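Local coordinates for phospholipase A1 (Streptomyces albidoflavus, PDB 4HYQ), which catalyses the hydrolysis of glycerophospholipids, releasing the acyl chain at the sn-1 position, and belongs to the GDSL lipases of the SGNH hydrolase clan, at residues G81-C94 with R105-L117. Numbering follows the deposited sequence.
Sequences GGNDAGFADVMTTC and RVNTAKAFVESTL
Arg-105 reaches across to Asp-89 in a salt bridge where NE and, weakly, NH2 share a single carboxylate oxygen, OD2, a worked example of a charged side chain that pairs with a carboxylate along its edge while one face packs on a methyl. Its CG stands anti to the backbone N (chi1 -177°) and the chain then bends at chi2, bringing the guanidinium back over Val-90. NE gives Asp-89 OD2 a bond of 2.8 Å on the anti side of the carboxylate, nearly in the guanidinium plane; the two planes lie 50° apart. Val-90 CG2 sits under one guanidinium face, 3.5 Å from NH1, and a water accepting from NH1 donates to Ala-85 O. With an alanine here, Asp-89 would probably lose its charge partner across the contact and Val-90 CG2 the flat group that covers it. The segments belong to a helical hairpin, nearly antiparallel at 166°, which follows strand 73-79 of the parallel SGNH sheet and is tied near its bend by the Cys-94–Cys-102 disulfide. The Val-90 and Val-106 side chains cross at about a right angle, CG1 of the former 3.8 Å from CG2 of the latter. Ala-109 CB touches both Val-90 CG2 and Phe-87 CE2. Farther along, the Phe-112 ring takes Asp-84 O over one face, CZ being 3.4 Å away, and its CD2 meets Ala-85 CB at 3.7 Å. Val-113 CG2 touches that same methyl.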
ATOM      1  N   GLY A  81      -2.846   1.053   6.490  1.00  7.58           N
ATOM      2  CA  GLY A  81      -2.105   1.696   7.562  1.00  9.46           C
ATOM      3  C   GLY A  81      -1.503   3.041   7.193  1.00  9.94           C
ATOM      4  O   GLY A  81      -1.407   3.926   8.040  1.00 10.85           O
ATOM      5  N   GLY A  82      -1.084   3.192   5.937  1.00  9.60           N
ATOM      6  CA  GLY A  82      -0.500   4.453   5.505  1.00 10.14           C
ATOM      7  C   GLY A  82      -1.412   5.650   5.752  1.00 11.56           C
ATOM      8  O   GLY A  82      -0.960   6.690   6.236  1.00 12.52           O
ATOM      9  N   ASN A  83      -2.696   5.523   5.428  1.00 11.31           N
ATOM     10  CA  ASN A  83      -3.618   6.637   5.638  1.00 11.13           C
ATOM     11  C   ASN A  83      -3.989   6.855   7.103  1.00 11.56           C
ATOM     12  O   ASN A  83      -4.315   7.978   7.502  1.00 11.64           O
ATOM     13  CB  ASN A  83      -4.881   6.467   4.785  1.00 12.24           C
ATOM     14  CG  ASN A  83      -4.583   6.552   3.292  1.00 13.31           C
ATOM     15  OD1 ASN A  83      -3.953   7.508   2.823  1.00 14.98           O
ATOM     16  ND2 ASN A  83      -5.038   5.561   2.543  1.00 11.88           N
ATOM     17  N   ASP A  84      -3.947   5.804   7.917  1.00 11.69           N
ATOM     18  CA  ASP A  84      -4.238   6.006   9.340  1.00 12.08           C
ATOM     19  C   ASP A  84      -3.181   6.948   9.898  1.00 13.51           C
ATOM     20  O   ASP A  84      -3.475   7.809  10.720  1.00 13.76           O
ATOM     21  CB  ASP A  84      -4.153   4.694  10.124  1.00 12.74           C
ATOM     22  CG  ASP A  84      -5.355   3.793   9.898  1.00 14.02           C
ATOM     23  OD1 ASP A  84      -6.163   3.622  10.839  1.00 14.48           O
ATOM     24  OD2 ASP A  84      -5.490   3.257   8.789  1.00 13.37           O
ATOM     25  N   ALA A  85      -1.947   6.773   9.440  1.00 13.01           N
ATOM     26  CA  ALA A  85      -0.834   7.583   9.918  1.00 14.09           C
ATOM     27  C   ALA A  85      -0.742   8.939   9.234  1.00 15.66           C
ATOM     28  O   ALA A  85       0.203   9.695   9.484  1.00 17.38           O
ATOM     29  CB  ALA A  85       0.476   6.821   9.747  1.00 13.12           C
ATOM     30  N   GLY A  86      -1.718   9.230   8.374  1.00 15.44           N
ATOM     31  CA  GLY A  86      -1.777  10.510   7.674  1.00 16.20           C
ATOM     32  C   GLY A  86      -0.686  10.815   6.668  1.00 16.91           C
ATOM     33  O   GLY A  86      -0.320  11.976   6.474  1.00 17.59           O
ATOM     34  N   PHE A  87      -0.177   9.806   5.979  1.00 17.23           N
ATOM     35  CA  PHE A  87       0.895  10.104   5.050  1.00 18.52           C
ATOM     36  C   PHE A  87       0.527  10.986   3.863  1.00 18.75           C
ATOM     37  O   PHE A  87       1.394  11.672   3.322  1.00 18.36           O
ATOM     38  CB  PHE A  87       1.619   8.814   4.651  1.00 20.85           C
ATOM     39  CG  PHE A  87       2.592   8.358   5.710  1.00 24.43           C
ATOM     40  CD1 PHE A  87       2.453   7.130   6.343  1.00 26.32           C
ATOM     41  CD2 PHE A  87       3.598   9.220   6.144  1.00 26.45           C
ATOM     42  CE1 PHE A  87       3.297   6.773   7.402  1.00 25.52           C
ATOM     43  CE2 PHE A  87       4.440   8.872   7.196  1.00 27.00           C
ATOM     44  CZ  PHE A  87       4.286   7.641   7.825  1.00 26.94           C
ATOM     45  N   ALA A  88      -0.743  11.014   3.476  1.00 18.01           N
ATOM     46  CA  ALA A  88      -1.147  11.901   2.387  1.00 19.66           C
ATOM     47  C   ALA A  88      -1.004  13.352   2.880  1.00 19.48           C
ATOM     48  O   ALA A  88      -0.542  14.220   2.142  1.00 19.39           O
ATOM     49  CB  ALA A  88      -2.581  11.624   1.974  1.00 19.82           C
ATOM     50  N   ASP A  89      -1.400  13.609   4.127  1.00 17.80           N
ATOM     51  CA  ASP A  89      -1.275  14.944   4.713  1.00 18.20           C
ATOM     52  C   ASP A  89       0.208  15.264   4.879  1.00 16.17           C
ATOM     53  O   ASP A  89       0.634  16.398   4.697  1.00 15.11           O
ATOM     54  CB  ASP A  89      -1.957  15.016   6.086  1.00 22.29           C
ATOM     55  CG  ASP A  89      -1.954  16.431   6.669  1.00 26.25           C
ATOM     56  OD1 ASP A  89      -2.509  17.337   6.013  1.00 29.88           O
ATOM     57  OD2 ASP A  89      -1.395  16.645   7.772  1.00 29.95           O
ATOM     58  N   VAL A  90       0.998  14.260   5.247  1.00 13.72           N
ATOM     59  CA  VAL A  90       2.437  14.463   5.397  1.00 13.57           C
ATOM     60  C   VAL A  90       3.032  14.903   4.059  1.00 14.12           C
ATOM     61  O   VAL A  90       3.809  15.867   3.995  1.00 13.29           O
ATOM     62  CB  VAL A  90       3.148  13.168   5.856  1.00 14.96           C
ATOM     63  CG1 VAL A  90       4.658  13.312   5.713  1.00 14.89           C
ATOM     64  CG2 VAL A  90       2.773  12.863   7.322  1.00 15.57           C
ATOM     65  N   MET A  91       2.663  14.205   2.990  1.00 12.64           N
ATOM     66  CA  MET A  91       3.207  14.554   1.680  1.00 12.36           C
ATOM     67  C   MET A  91       2.754  15.951   1.242  1.00 13.00           C
ATOM     68  O   MET A  91       3.535  16.691   0.652  1.00 14.26           O
ATOM     69  CB  MET A  91       2.820  13.505   0.631  1.00 14.29           C
ATOM     70  CG  MET A  91       3.363  12.100   0.924  1.00 15.62           C
ATOM     71  SD  MET A  91       5.051  12.094   1.605  1.00 18.81           S
ATOM     72  CE  MET A  91       6.001  12.449   0.191  1.00 18.50           C
ATOM     73  N   THR A  92       1.511  16.324   1.538  1.00 14.34           N
ATOM     74  CA  THR A  92       1.031  17.655   1.174  1.00 15.55           C
ATOM     75  C   THR A  92       1.876  18.695   1.914  1.00 15.41           C
ATOM     76  O   THR A  92       2.296  19.698   1.336  1.00 13.56           O
ATOM     77  CB  THR A  92      -0.459  17.828   1.543  1.00 17.46           C
ATOM     78  OG1 THR A  92      -1.234  16.883   0.795  1.00 17.83           O
ATOM     79  CG2 THR A  92      -0.947  19.243   1.225  1.00 20.30           C
ATOM     80  N   THR A  93       2.137  18.446   3.195  1.00 14.64           N
ATOM     81  CA  THR A  93       2.940  19.362   3.994  1.00 15.17           C
ATOM     82  C   THR A  93       4.361  19.487   3.452  1.00 16.31           C
ATOM     83  O   THR A  93       4.898  20.592   3.326  1.00 16.30           O
ATOM     84  CB  THR A  93       2.996  18.893   5.464  1.00 14.96           C
ATOM     85  OG1 THR A  93       1.674  18.950   6.015  1.00 16.00           O
ATOM     86  CG2 THR A  93       3.941  19.774   6.290  1.00 14.66           C
ATOM     87  N   CYS A  94       4.967  18.356   3.110  1.00 15.59           N
ATOM     88  CA  CYS A  94       6.331  18.368   2.611  1.00 16.38           C
ATOM     89  C   CYS A  94       6.459  19.045   1.247  1.00 16.40           C
ATOM     90  O   CYS A  94       7.480  19.667   0.952  1.00 18.96           O
ATOM     91  CB  CYS A  94       6.868  16.941   2.544  1.00 16.24           C
ATOM     92  SG  CYS A  94       7.123  16.262   4.221  1.00 16.85           S
ATOM     93  N   ARG A 105       6.198  17.386  10.671  1.00 15.18           N
ATOM     94  CA  ARG A 105       5.015  16.603  10.334  1.00 15.06           C
ATOM     95  C   ARG A 105       5.352  15.116  10.196  1.00 15.51           C
ATOM     96  O   ARG A 105       4.578  14.250  10.623  1.00 15.96           O
ATOM     97  CB  ARG A 105       4.384  17.114   9.035  1.00 15.95           C
ATOM     98  CG  ARG A 105       3.104  16.399   8.666  1.00 15.55           C
ATOM     99  CD  ARG A 105       1.967  16.773   9.607  1.00 20.28           C
ATOM    100  NE  ARG A 105       0.763  15.971   9.408  1.00 22.20           N
ATOM    101  CZ  ARG A 105       0.626  14.703   9.793  1.00 24.11           C
ATOM    102  NH1 ARG A 105       1.624  14.076  10.400  1.00 21.67           N
ATOM    103  NH2 ARG A 105      -0.526  14.069   9.593  1.00 24.24           N
ATOM    104  N   VAL A 106       6.495  14.819   9.590  1.00 13.98           N
ATOM    105  CA  VAL A 106       6.917  13.431   9.433  1.00 15.29           C
ATOM    106  C   VAL A 106       7.096  12.822  10.826  1.00 16.58           C
ATOM    107  O   VAL A 106       6.691  11.689  11.071  1.00 17.00           O
ATOM    108  CB  VAL A 106       8.277  13.309   8.704  1.00 14.49           C
ATOM    109  CG1 VAL A 106       8.834  11.907   8.882  1.00 16.74           C
ATOM    110  CG2 VAL A 106       8.118  13.603   7.215  1.00 14.94           C
ATOM    111  N   ASN A 107       7.709  13.573  11.737  1.00 16.16           N
ATOM    112  CA  ASN A 107       7.943  13.041  13.079  1.00 18.37           C
ATOM    113  C   ASN A 107       6.660  12.746  13.836  1.00 17.98           C
ATOM    114  O   ASN A 107       6.593  11.782  14.605  1.00 17.09           O
ATOM    115  CB  ASN A 107       8.838  13.985  13.891  1.00 19.23           C
ATOM    116  CG  ASN A 107      10.275  13.960  13.421  1.00 20.88           C
ATOM    117  OD1 ASN A 107      10.711  13.009  12.773  1.00 22.82           O
ATOM    118  ND2 ASN A 107      11.030  15.001  13.758  1.00 22.73           N
ATOM    119  N   THR A 108       5.639  13.568  13.622  1.00 17.71           N
ATOM    120  CA  THR A 108       4.358  13.342  14.270  1.00 18.23           C
ATOM    121  C   THR A 108       3.758  12.047  13.712  1.00 18.09           C
ATOM    122  O   THR A 108       3.159  11.263  14.454  1.00 18.22           O
ATOM    123  CB  THR A 108       3.384  14.519  14.031  1.00 19.62           C
ATOM    124  OG1 THR A 108       3.850  15.672  14.738  1.00 21.89           O
ATOM    125  CG2 THR A 108       1.997  14.173  14.520  1.00 22.80           C
ATOM    126  N   ALA A 109       3.936  11.820  12.409  1.00 15.76           N
ATOM    127  CA  ALA A 109       3.423  10.610  11.772  1.00 14.69           C
ATOM    128  C   ALA A 109       4.166   9.381  12.312  1.00 13.02           C
ATOM    129  O   ALA A 109       3.548   8.360  12.629  1.00 13.52           O
ATOM    130  CB  ALA A 109       3.597  10.691  10.249  1.00 15.21           C
ATOM    131  N   LYS A 110       5.491   9.483  12.421  1.00 12.62           N
ATOM    132  CA  LYS A 110       6.283   8.364  12.929  1.00 13.98           C
ATOM    133  C   LYS A 110       5.875   8.013  14.354  1.00 15.83           C
ATOM    134  O   LYS A 110       5.858   6.834  14.718  1.00 15.46           O
ATOM    135  CB  LYS A 110       7.773   8.689  12.865  1.00 14.73           C
ATOM    136  CG  LYS A 110       8.275   8.839  11.433  1.00 15.89           C
ATOM    137  CD  LYS A 110       9.715   9.283  11.373  1.00 20.40           C
ATOM    138  CE  LYS A 110      10.658   8.156  11.749  1.00 22.47           C
ATOM    139  NZ  LYS A 110      12.068   8.617  11.676  1.00 23.68           N
ATOM    140  N   ALA A 111       5.530   9.018  15.160  1.00 14.06           N
ATOM    141  CA  ALA A 111       5.131   8.745  16.540  1.00 16.85           C
ATOM    142  C   ALA A 111       3.831   7.951  16.566  1.00 16.78           C
ATOM    143  O   ALA A 111       3.652   7.079  17.412  1.00 18.29           O
ATOM    144  CB  ALA A 111       4.966  10.049  17.325  1.00 15.52           C
ATOM    145  N   PHE A 112       2.928   8.258  15.639  1.00 15.74           N
ATOM    146  CA  PHE A 112       1.642   7.566  15.540  1.00 15.07           C
ATOM    147  C   PHE A 112       1.884   6.131  15.087  1.00 15.50           C
ATOM    148  O   PHE A 112       1.250   5.196  15.579  1.00 15.72           O
ATOM    149  CB  PHE A 112       0.741   8.277  14.523  1.00 16.39           C
ATOM    150  CG  PHE A 112      -0.544   7.549  14.228  1.00 16.22           C
ATOM    151  CD1 PHE A 112      -1.715   7.873  14.904  1.00 17.88           C
ATOM    152  CD2 PHE A 112      -0.582   6.538  13.266  1.00 17.43           C
ATOM    153  CE1 PHE A 112      -2.909   7.194  14.632  1.00 18.28           C
ATOM    154  CE2 PHE A 112      -1.764   5.854  12.989  1.00 17.41           C
ATOM    155  CZ  PHE A 112      -2.936   6.189  13.673  1.00 17.60           C
ATOM    156  N   VAL A 113       2.803   5.966  14.143  1.00 14.26           N
ATOM    157  CA  VAL A 113       3.132   4.650  13.610  1.00 15.25           C
ATOM    158  C   VAL A 113       3.643   3.718  14.700  1.00 17.01           C
ATOM    159  O   VAL A 113       3.286   2.543  14.724  1.00 16.52           O
ATOM    160  CB  VAL A 113       4.191   4.752  12.486  1.00 15.23           C
ATOM    161  CG1 VAL A 113       4.797   3.375  12.193  1.00 12.19           C
ATOM    162  CG2 VAL A 113       3.548   5.322  11.218  1.00 15.38           C
ATOM    163  N   GLU A 114       4.464   4.241  15.606  1.00 17.32           N
ATOM    164  CA  GLU A 114       5.015   3.422  16.685  1.00 20.97           C
ATOM    165  C   GLU A 114       4.044   3.136  17.818  1.00 20.84           C
ATOM    166  O   GLU A 114       3.991   2.018  18.333  1.00 21.76           O
ATOM    167  CB  GLU A 114       6.232   4.104  17.318  1.00 24.00           C
ATOM    168  CG  GLU A 114       7.407   4.336  16.403  1.00 31.35           C
ATOM    169  CD  GLU A 114       8.480   5.177  17.074  1.00 35.75           C
ATOM    170  OE1 GLU A 114       8.990   4.753  18.135  1.00 38.41           O
ATOM    171  OE2 GLU A 114       8.805   6.263  16.544  1.00 38.30           O
ATOM    172  N   SER A 115       3.268   4.143  18.199  1.00 19.92           N
ATOM    173  CA  SER A 115       2.376   4.019  19.344  1.00 20.53           C
ATOM    174  C   SER A 115       0.920   3.660  19.134  1.00 20.50           C
ATOM    175  O   SER A 115       0.296   3.068  20.014  1.00 22.82           O
ATOM    176  CB  SER A 115       2.409   5.322  20.136  1.00 21.53           C
ATOM    177  OG  SER A 115       1.686   6.331  19.441  1.00 25.74           O
ATOM    178  N   THR A 116       0.365   4.016  17.985  1.00 18.20           N
ATOM    179  CA  THR A 116      -1.043   3.776  17.755  1.00 17.43           C
ATOM    180  C   THR A 116      -1.387   2.796  16.647  1.00 15.61           C
ATOM    181  O   THR A 116      -2.339   2.018  16.760  1.00 15.54           O
ATOM    182  CB  THR A 116      -1.742   5.108  17.469  1.00 18.50           C
ATOM    183  OG1 THR A 116      -1.432   6.032  18.519  1.00 21.12           O
ATOM    184  CG2 THR A 116      -3.243   4.924  17.392  1.00 20.85           C
ATOM    185  N   LEU A 117      -0.629   2.830  15.564  1.00 13.83           N
ATOM    186  CA  LEU A 117      -0.917   1.937  14.462  1.00 13.89           C
ATOM    187  C   LEU A 117      -0.873   0.440  14.801  1.00 13.66           C
ATOM    188  O   LEU A 117      -1.715  -0.319  14.335  1.00 13.66           O
ATOM    189  CB  LEU A 117       0.027   2.220  13.294  1.00 14.33           C
ATOM    190  CG  LEU A 117      -0.261   1.401  12.028  1.00 13.76           C
ATOM    191  CD1 LEU A 117      -1.665   1.694  11.502  1.00 14.26           C
ATOM    192  CD2 LEU A 117       0.790   1.735  10.983  1.00 14.70           C
TER
HETATM  193  O   HOH W   1       0.092  11.550  11.555  1.00 30.04           O